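Local coordinates for protein RRNA methyltransferase (Streptomyces viridochromogenes, PDB 1O9G) that methylates N1 of guanine 2535 in 23S ribosomal RNA using S-adenosyl-L-methionine, thereby conferring resistance to the orthosomycin antibiotic avilamycin, at residues E185-G190 / K218-P223; T174-G179 / V212-R217; E111-S116 / E126-A131. The protein carries 3 engineered substitutions. All blocks are in the same frame, centred on the assembly; numbering follows the deposited sequence.

Interaction 1: residues E185-G190 / K218-P223. Engineered in segment 185-190: Gly190 (natural residue Arg). Unlike the reference sequence in segment 185-190: Glu185 (reference Lys), Gln187 (reference Arg), Val188 (reference Cys).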
ATOM      1  N   GLU A 185       8.175 -18.378  -7.963  1.00 65.41           N
ATOM      2  CA  GLU A 185       9.525 -17.857  -7.728  1.00 73.94           C
ATOM      3  C   GLU A 185       9.704 -16.547  -8.503  1.00 70.10           C
ATOM      4  O   GLU A 185      10.452 -15.662  -8.080  1.00 76.94           O
ATOM      5  CB  GLU A 185      10.656 -18.820  -8.169  1.00 83.51           C
ATOM      6  CG  GLU A 185      10.516 -20.345  -8.032  1.00 88.36           C
ATOM      7  CD  GLU A 185       9.382 -20.844  -7.156  1.00 85.43           C
ATOM      8  OE1 GLU A 185       8.249 -20.970  -7.676  1.00 76.15           O
ATOM      9  OE2 GLU A 185       9.637 -21.156  -5.969  1.00 94.46           O
ATOM     10  N   GLY A 186       9.014 -16.441  -9.638  1.00 61.29           N
ATOM     11  CA  GLY A 186       9.307 -15.427 -10.635  1.00 60.37           C
ATOM     12  C   GLY A 186       8.620 -14.084 -10.465  1.00 55.79           C
ATOM     13  O   GLY A 186       8.580 -13.521  -9.365  1.00 58.49           O
ATOM     14  N   GLN A 187       8.100 -13.573 -11.582  1.00 50.31           N
ATOM     15  CA  GLN A 187       7.571 -12.208 -11.665  1.00 44.70           C
ATOM     16  C   GLN A 187       6.406 -12.127 -12.651  1.00 40.11           C
ATOM     17  O   GLN A 187       6.239 -13.001 -13.516  1.00 42.08           O
ATOM     18  CB  GLN A 187       8.683 -11.235 -12.094  1.00 47.04           C
ATOM     19  CG  GLN A 187       8.918 -11.149 -13.620  1.00 47.56           C
ATOM     20  CD  GLN A 187      10.068 -10.217 -14.001  1.00 55.14           C
ATOM     21  OE1 GLN A 187       9.860  -9.018 -14.224  1.00 56.08           O
ATOM     22  NE2 GLN A 187      11.278 -10.766 -14.077  1.00 62.79           N
ATOM     23  N   VAL A 188       5.610 -11.066 -12.529  1.00 36.85           N
ATOM     24  CA  VAL A 188       4.531 -10.822 -13.478  1.00 34.94           C
ATOM     25  C   VAL A 188       5.130 -10.472 -14.845  1.00 35.42           C
ATOM     26  O   VAL A 188       5.966  -9.566 -14.941  1.00 37.05           O
ATOM     27  CB  VAL A 188       3.584  -9.703 -13.007  1.00 34.60           C
ATOM     28  CG1 VAL A 188       2.407  -9.573 -13.961  1.00 35.68           C
ATOM     29  CG2 VAL A 188       3.078  -9.989 -11.596  1.00 38.19           C
ATOM     30  N   PRO A 189       4.727 -11.191 -15.894  1.00 38.07           N
ATOM     31  CA  PRO A 189       5.221 -10.899 -17.243  1.00 42.68           C
ATOM     32  C   PRO A 189       4.621  -9.627 -17.863  1.00 43.36           C
ATOM     33  O   PRO A 189       3.732  -8.992 -17.304  1.00 39.86           O
ATOM     34  CB  PRO A 189       4.839 -12.151 -18.048  1.00 49.71           C
ATOM     35  CG  PRO A 189       3.740 -12.814 -17.288  1.00 48.44           C
ATOM     36  CD  PRO A 189       3.801 -12.339 -15.874  1.00 40.93           C
ATOM     37  N   GLY A 190       5.112  -9.285 -19.046  1.00 35.57           N
ATOM     38  CA  GLY A 190       4.825  -8.015 -19.664  1.00 33.67           C
ATOM     39  C   GLY A 190       3.373  -7.759 -19.978  1.00 32.75           C
ATOM     40  O   GLY A 190       2.894  -6.677 -19.715  1.00 30.53           O
ATOM     41  N   LYS A 218      13.792  -5.945 -12.963  1.00 28.37           N
ATOM     42  CA  LYS A 218      13.271  -4.881 -13.814  1.00 27.88           C
ATOM     43  C   LYS A 218      11.851  -5.240 -14.274  1.00 26.25           C
ATOM     44  O   LYS A 218      11.646  -6.260 -14.928  1.00 29.18           O
ATOM     45  CB  LYS A 218      14.187  -4.675 -15.026  1.00 30.71           C
ATOM     46  CG  LYS A 218      13.890  -3.404 -15.813  1.00 32.17           C
ATOM     47  CD  LYS A 218      15.027  -3.002 -16.744  1.00 38.71           C
ATOM     48  CE  LYS A 218      16.240  -2.422 -15.985  1.00 42.62           C
ATOM     49  NZ  LYS A 218      15.877  -1.380 -14.968  1.00 42.13           N
ATOM     50  N   ILE A 219      10.870  -4.393 -13.953  1.00 24.07           N
ATOM     51  CA  ILE A 219       9.484  -4.639 -14.329  1.00 23.91           C
ATOM     52  C   ILE A 219       9.237  -4.108 -15.731  1.00 24.99           C
ATOM     53  O   ILE A 219       9.476  -2.939 -15.987  1.00 25.05           O
ATOM     54  CB  ILE A 219       8.550  -3.969 -13.312  1.00 21.95           C
ATOM     55  CG1 ILE A 219       8.671  -4.693 -11.965  1.00 23.48           C
ATOM     56  CG2 ILE A 219       7.092  -3.987 -13.810  1.00 22.48           C
ATOM     57  CD1 ILE A 219       8.134  -3.906 -10.785  1.00 24.08           C
ATOM     58  N   PRO A 220       8.777  -4.962 -16.645  1.00 27.54           N
ATOM     59  CA  PRO A 220       8.549  -4.539 -18.029  1.00 29.17           C
ATOM     60  C   PRO A 220       7.331  -3.608 -18.160  1.00 27.33           C
ATOM     61  O   PRO A 220       6.240  -4.016 -17.787  1.00 29.19           O
ATOM     62  CB  PRO A 220       8.334  -5.872 -18.770  1.00 32.11           C
ATOM     63  CG  PRO A 220       7.813  -6.821 -17.712  1.00 31.86           C
ATOM     64  CD  PRO A 220       8.452  -6.389 -16.434  1.00 29.24           C
ATOM     65  N   VAL A 221       7.521  -2.395 -18.685  1.00 27.00           N
ATOM     66  CA  VAL A 221       6.405  -1.481 -18.986  1.00 26.21           C
ATOM     67  C   VAL A 221       6.345  -0.947 -20.424  1.00 28.94           C
ATOM     68  O   VAL A 221       5.310  -0.410 -20.830  1.00 29.00           O
ATOM     69  CB  VAL A 221       6.341  -0.263 -18.005  1.00 23.94           C
ATOM     70  CG1 VAL A 221       6.150  -0.733 -16.574  1.00 22.03           C
ATOM     71  CG2 VAL A 221       7.577   0.626 -18.116  1.00 24.27           C
ATOM     72  N   ALA A 222       7.433  -1.087 -21.185  1.00 31.58           N
ATOM     73  CA  ALA A 222       7.465  -0.647 -22.581  1.00 35.42           C
ATOM     74  C   ALA A 222       6.225  -1.170 -23.303  1.00 37.22           C
ATOM     75  O   ALA A 222       5.824  -2.305 -23.063  1.00 37.11           O
ATOM     76  CB  ALA A 222       8.730  -1.150 -23.263  1.00 39.44           C
ATOM     77  N   PRO A 223       5.609  -0.377 -24.185  1.00 39.74           N
ATOM     78  CA  PRO A 223       6.149   0.896 -24.674  1.00 40.88           C
ATOM     79  C   PRO A 223       5.852   2.119 -23.808  1.00 37.46           C
ATOM     80  O   PRO A 223       6.247   3.209 -24.208  1.00 38.73           O
ATOM     81  CB  PRO A 223       5.460   1.046 -26.035  1.00 46.04           C
ATOM     82  CG  PRO A 223       4.119   0.398 -25.842  1.00 45.53           C
ATOM     83  CD  PRO A 223       4.301  -0.678 -24.799  1.00 41.79           C
TER
HETATM   84  O   HOH W   1       4.191  -4.354 -19.731  1.00 34.00           O
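The carbonyl oxygens of Gly190 and Pro220 are joined through one water, which donates a hydrogen bond to each: it lies 2.7 Å from Gly190 O and 2.8 Å from Pro220 O. In the Rossmann-like fold of this methyltransferase the bridge links two loops that follow adjacent parallel strands, 171-175 and 209-214. Segment 185-190 leads into helix 190-203, with Pro189 at its N-cap position, while 218-223 runs on toward strand 228-232. The water supplies the clear polar link between the two loops. Gln187 approaches Pro220 from the opposite direction. Its CG is tucked between the backbone N and the carbonyl carbon (chi1 84°), and from there the chain extends straight, carrying the end of the side chain to the proline ring. Ile219 adds little to this meeting; its side chain instead packs on Ser236 and Val238 of strand 235-241, and its carbonyl accepts a hydrogen bond from Arg229. The ring of Pro220 lies over the first residue of helix 190-203, the engineered Gly190, and so packs against backbone atoms where the helix begins: CD of Pro220 lies 4.3 Å from Val188 O, and CG of Pro220 sits 3.8 Å from CA of Gly190 and 3.9 Å from its backbone N.

Interaction 2: residues T174-G179 / V212-R217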
ATOM      1  N   THR A 174       1.212  -0.507  -5.353  1.00 13.21           N
ATOM      2  CA  THR A 174       0.864  -1.879  -5.103  1.00 14.19           C
ATOM      3  C   THR A 174       2.032  -2.836  -5.329  1.00 14.77           C
ATOM      4  O   THR A 174       2.884  -2.613  -6.158  1.00 14.38           O
ATOM      5  CB  THR A 174      -0.369  -2.245  -5.943  1.00 15.30           C
ATOM      6  OG1 THR A 174      -0.949  -3.450  -5.451  1.00 19.13           O
ATOM      7  CG2 THR A 174      -0.005  -2.452  -7.412  1.00 18.91           C
ATOM      8  N   ASP A 175       2.029  -3.893  -4.535  1.00 15.50           N
ATOM      9  CA  ASP A 175       2.933  -5.009  -4.644  1.00 16.88           C
ATOM     10  C   ASP A 175       2.195  -6.056  -5.450  1.00 17.84           C
ATOM     11  O   ASP A 175       1.087  -6.477  -5.086  1.00 20.31           O
ATOM     12  CB  ASP A 175       3.266  -5.520  -3.231  1.00 17.88           C
ATOM     13  CG  ASP A 175       4.359  -6.553  -3.199  1.00 19.54           C
ATOM     14  OD1 ASP A 175       5.171  -6.645  -4.142  1.00 21.53           O
ATOM     15  OD2 ASP A 175       4.456  -7.350  -2.240  1.00 22.34           O
ATOM     16  N   LEU A 176       2.776  -6.482  -6.555  1.00 19.32           N
ATOM     17  CA  LEU A 176       2.031  -7.308  -7.503  1.00 21.46           C
ATOM     18  C   LEU A 176       1.689  -8.649  -6.863  1.00 22.53           C
ATOM     19  O   LEU A 176       2.491  -9.202  -6.107  1.00 22.84           O
ATOM     20  CB  LEU A 176       2.792  -7.460  -8.820  1.00 22.94           C
ATOM     21  CG  LEU A 176       2.949  -6.174  -9.644  1.00 23.33           C
ATOM     22  CD1 LEU A 176       3.758  -6.373 -10.903  1.00 29.02           C
ATOM     23  CD2 LEU A 176       1.578  -5.552  -9.962  1.00 24.14           C
ATOM     24  N   PRO A 177       0.472  -9.137  -7.099  1.00 26.90           N
ATOM     25  CA  PRO A 177       0.015 -10.370  -6.461  1.00 28.47           C
ATOM     26  C   PRO A 177       0.761 -11.564  -6.991  1.00 26.95           C
ATOM     27  O   PRO A 177       1.059 -11.626  -8.167  1.00 27.38           O
ATOM     28  CB  PRO A 177      -1.478 -10.450  -6.822  1.00 34.89           C
ATOM     29  CG  PRO A 177      -1.710  -9.455  -7.911  1.00 36.30           C
ATOM     30  CD  PRO A 177      -0.553  -8.538  -7.975  1.00 31.10           C
ATOM     31  N   TYR A 178       1.043 -12.516  -6.124  1.00 31.26           N
ATOM     32  CA  TYR A 178       1.887 -13.638  -6.512  1.00 34.89           C
ATOM     33  C   TYR A 178       1.248 -14.522  -7.598  1.00 36.54           C
ATOM     34  O   TYR A 178       1.958 -15.168  -8.351  1.00 39.96           O
ATOM     35  CB  TYR A 178       2.312 -14.452  -5.274  1.00 45.21           C
ATOM     36  CG  TYR A 178       3.359 -13.763  -4.385  1.00 51.78           C
ATOM     37  CD1 TYR A 178       3.474 -12.370  -4.327  1.00 48.01           C
ATOM     38  CD2 TYR A 178       4.232 -14.514  -3.600  1.00 68.46           C
ATOM     39  CE1 TYR A 178       4.427 -11.755  -3.516  1.00 58.50           C
ATOM     40  CE2 TYR A 178       5.189 -13.905  -2.784  1.00 80.75           C
ATOM     41  CZ  TYR A 178       5.280 -12.524  -2.749  1.00 75.91           C
ATOM     42  OH  TYR A 178       6.218 -11.907  -1.951  1.00 92.47           O
ATOM     43  N   GLY A 179      -0.082 -14.516  -7.700  1.00 38.48           N
ATOM     44  CA  GLY A 179      -0.785 -15.343  -8.674  1.00 45.78           C
ATOM     45  C   GLY A 179      -0.651 -14.880 -10.120  1.00 46.16           C
ATOM     46  O   GLY A 179      -0.907 -15.652 -11.051  1.00 55.31           O
ATOM     47  N   VAL A 212       4.368   0.330  -9.092  1.00 13.49           N
ATOM     48  CA  VAL A 212       4.258  -1.110  -8.882  1.00 15.34           C
ATOM     49  C   VAL A 212       5.606  -1.701  -8.503  1.00 15.26           C
ATOM     50  O   VAL A 212       6.648  -1.270  -8.981  1.00 15.56           O
ATOM     51  CB  VAL A 212       3.670  -1.801 -10.120  1.00 18.17           C
ATOM     52  CG1 VAL A 212       2.317  -1.207 -10.480  1.00 18.51           C
ATOM     53  CG2 VAL A 212       4.566  -1.678 -11.300  1.00 21.04           C
ATOM     54  N   THR A 213       5.569  -2.705  -7.649  1.00 15.68           N
ATOM     55  CA  THR A 213       6.764  -3.388  -7.186  1.00 17.55           C
ATOM     56  C   THR A 213       6.576  -4.906  -7.279  1.00 17.77           C
ATOM     57  O   THR A 213       5.455  -5.421  -7.235  1.00 18.39           O
ATOM     58  CB  THR A 213       7.144  -2.881  -5.772  1.00 17.49           C
ATOM     59  OG1 THR A 213       8.314  -3.545  -5.308  1.00 22.24           O
ATOM     60  CG2 THR A 213       6.062  -3.157  -4.743  1.00 18.49           C
ATOM     61  N   ASP A 214       7.686  -5.611  -7.459  1.00 20.07           N
ATOM     62  CA  ASP A 214       7.706  -7.060  -7.725  1.00 24.27           C
ATOM     63  C   ASP A 214       9.046  -7.604  -7.253  1.00 25.82           C
ATOM     64  O   ASP A 214       9.989  -6.850  -7.044  1.00 25.00           O
ATOM     65  CB  ASP A 214       7.577  -7.288  -9.238  1.00 27.54           C
ATOM     66  CG  ASP A 214       6.948  -8.625  -9.625  1.00 32.88           C
ATOM     67  OD1 ASP A 214       6.929  -9.597  -8.831  1.00 36.72           O
ATOM     68  OD2 ASP A 214       6.459  -8.791 -10.762  1.00 38.38           O
ATOM     69  N   ARG A 215       9.119  -8.919  -7.109  1.00 36.54           N
ATOM     70  CA  ARG A 215      10.380  -9.614  -6.937  1.00 38.40           C
ATOM     71  C   ARG A 215      10.971  -9.814  -8.322  1.00 36.26           C
ATOM     72  O   ARG A 215      10.743 -10.834  -8.982  1.00 37.98           O
ATOM     73  CB  ARG A 215      10.153 -10.956  -6.249  1.00 42.50           C
ATOM     74  CG  ARG A 215      11.422 -11.667  -5.827  1.00 46.72           C
ATOM     75  CD  ARG A 215      11.916 -11.251  -4.449  1.00 52.11           C
ATOM     76  NE  ARG A 215      10.938 -11.515  -3.388  1.00 57.03           N
ATOM     77  CZ  ARG A 215      10.855 -10.842  -2.238  1.00 60.72           C
ATOM     78  NH1 ARG A 215      11.691  -9.838  -1.970  1.00 60.81           N
ATOM     79  NH2 ARG A 215       9.932 -11.179  -1.338  1.00 65.05           N
ATOM     80  N   SER A 216      11.704  -8.812  -8.781  1.00 33.35           N
ATOM     81  CA  SER A 216      12.389  -8.910 -10.059  1.00 32.61           C
ATOM     82  C   SER A 216      13.503  -7.888 -10.169  1.00 31.25           C
ATOM     83  O   SER A 216      13.695  -7.064  -9.288  1.00 30.37           O
ATOM     84  CB  SER A 216      11.417  -8.735 -11.209  1.00 31.30           C
ATOM     85  OG  SER A 216      11.130  -7.378 -11.375  1.00 30.66           O
ATOM     86  N   ARG A 217      14.261  -7.979 -11.252  1.00 31.67           N
ATOM     87  CA  ARG A 217      15.364  -7.057 -11.482  1.00 32.91           C
ATOM     88  C   ARG A 217      14.856  -5.797 -12.179  1.00 30.39           C
ATOM     89  O   ARG A 217      15.417  -4.718 -11.994  1.00 31.38           O
ATOM     90  CB  ARG A 217      16.475  -7.731 -12.304  1.00 36.07           C
ATOM     91  CG  ARG A 217      16.916  -9.126 -11.817  1.00 40.87           C
ATOM     92  CD  ARG A 217      16.884  -9.364 -10.300  1.00 43.37           C
ATOM     93  NE  ARG A 217      18.052  -8.799  -9.615  1.00 48.65           N
ATOM     94  CZ  ARG A 217      18.022  -8.135  -8.454  1.00 50.38           C
ATOM     95  NH1 ARG A 217      16.879  -7.915  -7.808  1.00 49.58           N
ATOM     96  NH2 ARG A 217      19.155  -7.680  -7.931  1.00 54.20           N
TER
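Thr174 and Val212 meet on one face of two parallel strands, their methyls Thr174 CG2 and Val212 CG1 4.0 Å apart, while Asp175 and Thr213 meet on the other. Two backbone bonds set this pairing: Thr213 N donates to Thr174 O at 3.1 Å, and Leu176 N to Thr213 O at 3.0 Å, the latter nearly straight at 169°. A CA-H...O contact from Val212 also reaches Thr174 O. The hydroxyls of the two threonines turn to other partners, Thr174 OG1 to Asp57 and Thr213 OG1 to the carbonyl of Ser236. With that hydroxyl anti to the backbone N (chi1 180°), the methyl of Thr213 is swung toward the neighbouring strand, and CG2 touches Asp175 CA at 3.6 Å. The carboxylate of Asp175 leans obliquely past this methyl. Just past the last bridged pair, Leu176 meets Asp214 at about a right angle, its CD1 lying 3.6 Å from Asp214 OD2, an oxygen that also accepts a hydrogen bond from Val188 N. Further out, the Tyr178 ring and the Arg215 guanidinium stand almost perpendicular, 83° between planes, and approach loosely through Tyr178 OH and Arg215 NH2 at 3.8 Å. Tyr178 also has a cation-pi partner in Arg181 and an edge-to-face one in Trp184. The run Asp-Leu-Pro-Tyr at 175-178 is consistent with motif IV, the (D/N)PPY signature of many N-methyltransferases, which follows the fourth strand. Here strands 171-175 and 209-214 are successive members of a beta-alpha-beta unit crossing through helix 190-203; strand 53-57 flanks the first, and antiparallel strand 235-241 flanks the second.

Interaction 3: residues E111-S116 / E126-A131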
ATOM      1  N   GLU A 111      -7.130  -5.450  22.993  1.00 17.12           N
ATOM      2  CA  GLU A 111      -6.964  -6.869  22.702  1.00 17.95           C
ATOM      3  C   GLU A 111      -5.613  -7.376  23.202  1.00 15.50           C
ATOM      4  O   GLU A 111      -5.526  -8.431  23.827  1.00 15.96           O
ATOM      5  CB  GLU A 111      -7.094  -7.163  21.203  1.00 18.14           C
ATOM      6  CG  GLU A 111      -6.842  -8.615  20.832  1.00 21.26           C
ATOM      7  CD  GLU A 111      -7.032  -8.926  19.349  1.00 27.26           C
ATOM      8  OE1 GLU A 111      -6.594  -8.127  18.487  1.00 28.57           O
ATOM      9  OE2 GLU A 111      -7.625  -9.975  19.042  1.00 36.48           O
ATOM     10  N   ARG A 112      -4.557  -6.623  22.899  1.00 14.54           N
ATOM     11  CA  ARG A 112      -3.200  -6.966  23.310  1.00 14.16           C
ATOM     12  C   ARG A 112      -3.062  -6.955  24.837  1.00 14.79           C
ATOM     13  O   ARG A 112      -2.408  -7.829  25.410  1.00 13.95           O
ATOM     14  CB  ARG A 112      -2.175  -6.029  22.684  1.00 13.86           C
ATOM     15  CG  ARG A 112      -1.968  -6.244  21.201  1.00 15.46           C
ATOM     16  CD  ARG A 112      -1.637  -7.666  20.859  1.00 15.44           C
ATOM     17  NE  ARG A 112      -0.996  -7.853  19.569  1.00 17.23           N
ATOM     18  CZ  ARG A 112      -0.854  -9.037  18.990  1.00 19.60           C
ATOM     19  NH1 ARG A 112      -1.388 -10.120  19.527  1.00 21.28           N
ATOM     20  NH2 ARG A 112      -0.196  -9.144  17.849  1.00 21.25           N
ATOM     21  N   ARG A 113      -3.644  -5.969  25.501  1.00 14.45           N
ATOM     22  CA  ARG A 113      -3.628  -5.923  26.967  1.00 16.65           C
ATOM     23  C   ARG A 113      -4.351  -7.098  27.585  1.00 17.18           C
ATOM     24  O   ARG A 113      -3.870  -7.665  28.583  1.00 18.04           O
ATOM     25  CB  ARG A 113      -4.202  -4.617  27.493  1.00 19.24           C
ATOM     26  CG  ARG A 113      -3.342  -3.429  27.164  1.00 21.59           C
ATOM     27  CD  ARG A 113      -3.718  -2.157  27.873  1.00 26.92           C
ATOM     28  NE  ARG A 113      -2.913  -1.064  27.359  1.00 27.62           N
ATOM     29  CZ  ARG A 113      -1.648  -0.826  27.696  1.00 29.56           C
ATOM     30  NH1 ARG A 113      -1.019  -1.588  28.578  1.00 30.13           N
ATOM     31  NH2 ARG A 113      -1.005   0.197  27.132  1.00 31.87           N
ATOM     32  N   GLU A 114      -5.477  -7.500  26.991  1.00 17.43           N
ATOM     33  CA  GLU A 114      -6.202  -8.666  27.465  1.00 18.75           C
ATOM     34  C   GLU A 114      -5.348  -9.941  27.279  1.00 16.88           C
ATOM     35  O   GLU A 114      -5.313 -10.799  28.155  1.00 17.19           O
ATOM     36  CB  GLU A 114      -7.566  -8.798  26.798  1.00 20.76           C
ATOM     37  CG  GLU A 114      -8.556  -7.721  27.231  1.00 28.87           C
ATOM     38  CD  GLU A 114      -9.849  -7.718  26.426  1.00 37.53           C
ATOM     39  OE1 GLU A 114      -9.824  -8.017  25.200  1.00 40.84           O
ATOM     40  OE2 GLU A 114     -10.903  -7.387  27.017  1.00 46.01           O
ATOM     41  N   GLN A 115      -4.667 -10.060  26.150  1.00 15.16           N
ATOM     42  CA  GLN A 115      -3.785 -11.187  25.886  1.00 14.55           C
ATOM     43  C   GLN A 115      -2.624 -11.223  26.873  1.00 14.72           C
ATOM     44  O   GLN A 115      -2.207 -12.298  27.306  1.00 13.67           O
ATOM     45  CB  GLN A 115      -3.273 -11.143  24.444  1.00 14.70           C
ATOM     46  CG  GLN A 115      -4.326 -11.500  23.417  1.00 17.86           C
ATOM     47  CD  GLN A 115      -3.870 -11.245  21.999  1.00 19.34           C
ATOM     48  OE1 GLN A 115      -3.187 -10.276  21.748  1.00 18.62           O
ATOM     49  NE2 GLN A 115      -4.221 -12.138  21.086  1.00 26.59           N
ATOM     50  N   SER A 116      -2.089 -10.060  27.233  1.00 14.11           N
ATOM     51  CA  SER A 116      -1.083  -9.953  28.287  1.00 14.72           C
ATOM     52  C   SER A 116      -1.596 -10.541  29.565  1.00 15.94           C
ATOM     53  O   SER A 116      -0.909 -11.345  30.205  1.00 15.90           O
ATOM     54  CB  SER A 116      -0.693  -8.497  28.541  1.00 15.58           C
ATOM     55  OG  SER A 116       0.081  -8.358  29.715  1.00 18.35           O
ATOM     56  N   GLU A 126       4.511  -5.174  24.754  1.00 16.51           N
ATOM     57  CA  GLU A 126       5.292  -4.467  23.734  1.00 18.11           C
ATOM     58  C   GLU A 126       4.327  -4.028  22.615  1.00 17.51           C
ATOM     59  O   GLU A 126       4.383  -2.883  22.156  1.00 19.31           O
ATOM     60  CB  GLU A 126       6.430  -5.337  23.177  1.00 19.18           C
ATOM     61  CG  GLU A 126       7.622  -5.552  24.123  1.00 22.06           C
ATOM     62  CD  GLU A 126       8.723  -6.459  23.544  1.00 24.54           C
ATOM     63  OE1 GLU A 126       8.489  -7.675  23.339  1.00 27.23           O
ATOM     64  OE2 GLU A 126       9.832  -5.974  23.297  1.00 31.13           O
ATOM     65  N   ALA A 127       3.396  -4.896  22.236  1.00 15.74           N
ATOM     66  CA  ALA A 127       2.456  -4.581  21.180  1.00 15.43           C
ATOM     67  C   ALA A 127       1.410  -3.562  21.639  1.00 15.44           C
ATOM     68  O   ALA A 127       1.010  -2.695  20.873  1.00 15.49           O
ATOM     69  CB  ALA A 127       1.777  -5.833  20.667  1.00 15.22           C
ATOM     70  N   ALA A 128       0.919  -3.680  22.869  1.00 14.68           N
ATOM     71  CA  ALA A 128      -0.068  -2.729  23.379  1.00 16.49           C
ATOM     72  C   ALA A 128       0.513  -1.326  23.384  1.00 16.59           C
ATOM     73  O   ALA A 128      -0.161  -0.413  22.949  1.00 15.89           O
ATOM     74  CB  ALA A 128      -0.550  -3.127  24.762  1.00 17.67           C
ATOM     75  N   GLN A 129       1.752  -1.153  23.846  1.00 16.87           N
ATOM     76  CA  GLN A 129       2.403   0.157  23.857  1.00 18.89           C
ATOM     77  C   GLN A 129       2.644   0.687  22.439  1.00 17.56           C
ATOM     78  O   GLN A 129       2.535   1.886  22.211  1.00 19.08           O
ATOM     79  CB  GLN A 129       3.704   0.139  24.693  1.00 20.46           C
ATOM     80  CG  GLN A 129       4.934  -0.681  24.172  1.00 24.35           C
ATOM     81  CD  GLN A 129       6.111  -0.723  25.153  1.00 28.92           C
ATOM     82  OE1 GLN A 129       6.265  -1.694  25.899  1.00 28.66           O
ATOM     83  NE2 GLN A 129       6.942   0.324  25.157  1.00 29.99           N
ATOM     84  N   ALA A 130       2.968  -0.191  21.498  1.00 16.22           N
ATOM     85  CA  ALA A 130       3.127   0.216  20.102  1.00 16.37           C
ATOM     86  C   ALA A 130       1.791   0.767  19.568  1.00 15.89           C
ATOM     87  O   ALA A 130       1.753   1.766  18.850  1.00 16.85           O
ATOM     88  CB  ALA A 130       3.631  -0.941  19.244  1.00 16.22           C
ATOM     89  N   ALA A 131       0.687   0.125  19.926  1.00 15.85           N
ATOM     90  CA  ALA A 131      -0.640   0.572  19.456  1.00 15.51           C
ATOM     91  C   ALA A 131      -0.977   1.931  20.049  1.00 16.30           C
ATOM     92  O   ALA A 131      -1.548   2.765  19.357  1.00 17.73           O
ATOM     93  CB  ALA A 131      -1.713  -0.439  19.815  1.00 15.58           C
TER
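Arg112 lies along two successive alanines of the facing helix, and its path from backbone to tip is a worked example of a long polar residue serving as an apolar one for most of its length. CB rests 3.9 Å from Ala128 CB. The chain bends at chi2 (-54°) and then follows Ala127: CG is 3.8 Å from Ala127 CB, CD continues past the same methyl, and NE, already part of the polar end and hydrogen-bonded outside this contact, comes to 3.6 Å from it. The two terminal nitrogens then reach polar partners. NH1 donates to Gln115 OE1, one helical turn along its own helix, at 2.9 Å and 164°, with the acceptor in the guanidinium plane, and NH2 donates to the carbonyl of Val20. These bonds hold the group in a fixed rotation. Arg113 treats Ala128 differently, reaching over it with a chain extended from CG to NE. Its CG touches Ala128 CB at 3.7 Å, and its guanidinium then covers the methyl with one face, Ala128 CB standing 3.9 Å from the plane beneath its centre. A salt bridge to Glu109, on the same helix, engages Arg113 NH2. No hydrogen bond passes between the segments. The small alanines let the axes approach to 8.4 Å at an angle of 161° between their directions, with Arg112 CA only 5.3 Å from Ala128 CA. Such close, nearly antiparallel packing through alanine methyls and arginine stems is that of an alpha-helical hairpin, here helices 102-119 and 122-140, inserted with helix 87-98 between strands 77-84 and 147-151 of the Rossmann-like sheet.

Interactions 1 and 2 form one continuous region, their centres 9 Å apart, and their segments alternate along the chain. They touch where Gln187 CB packs 3.6 Å from Asp214 OD2 and where Ile219 CD1 packs 3.5 Å from Val212 O. Strand pairing in interaction 2 therefore continues into the loop packing of interaction 1, beside the Asp-Leu-Pro-Tyr run that probably borders the methyl-transfer site, as in related enzymes. Interaction 3 is remote: its centre lies about 32 Å from that of interaction 2 and about 41 Å from that of interaction 1, on the opposite side of the chain's centre from the latter.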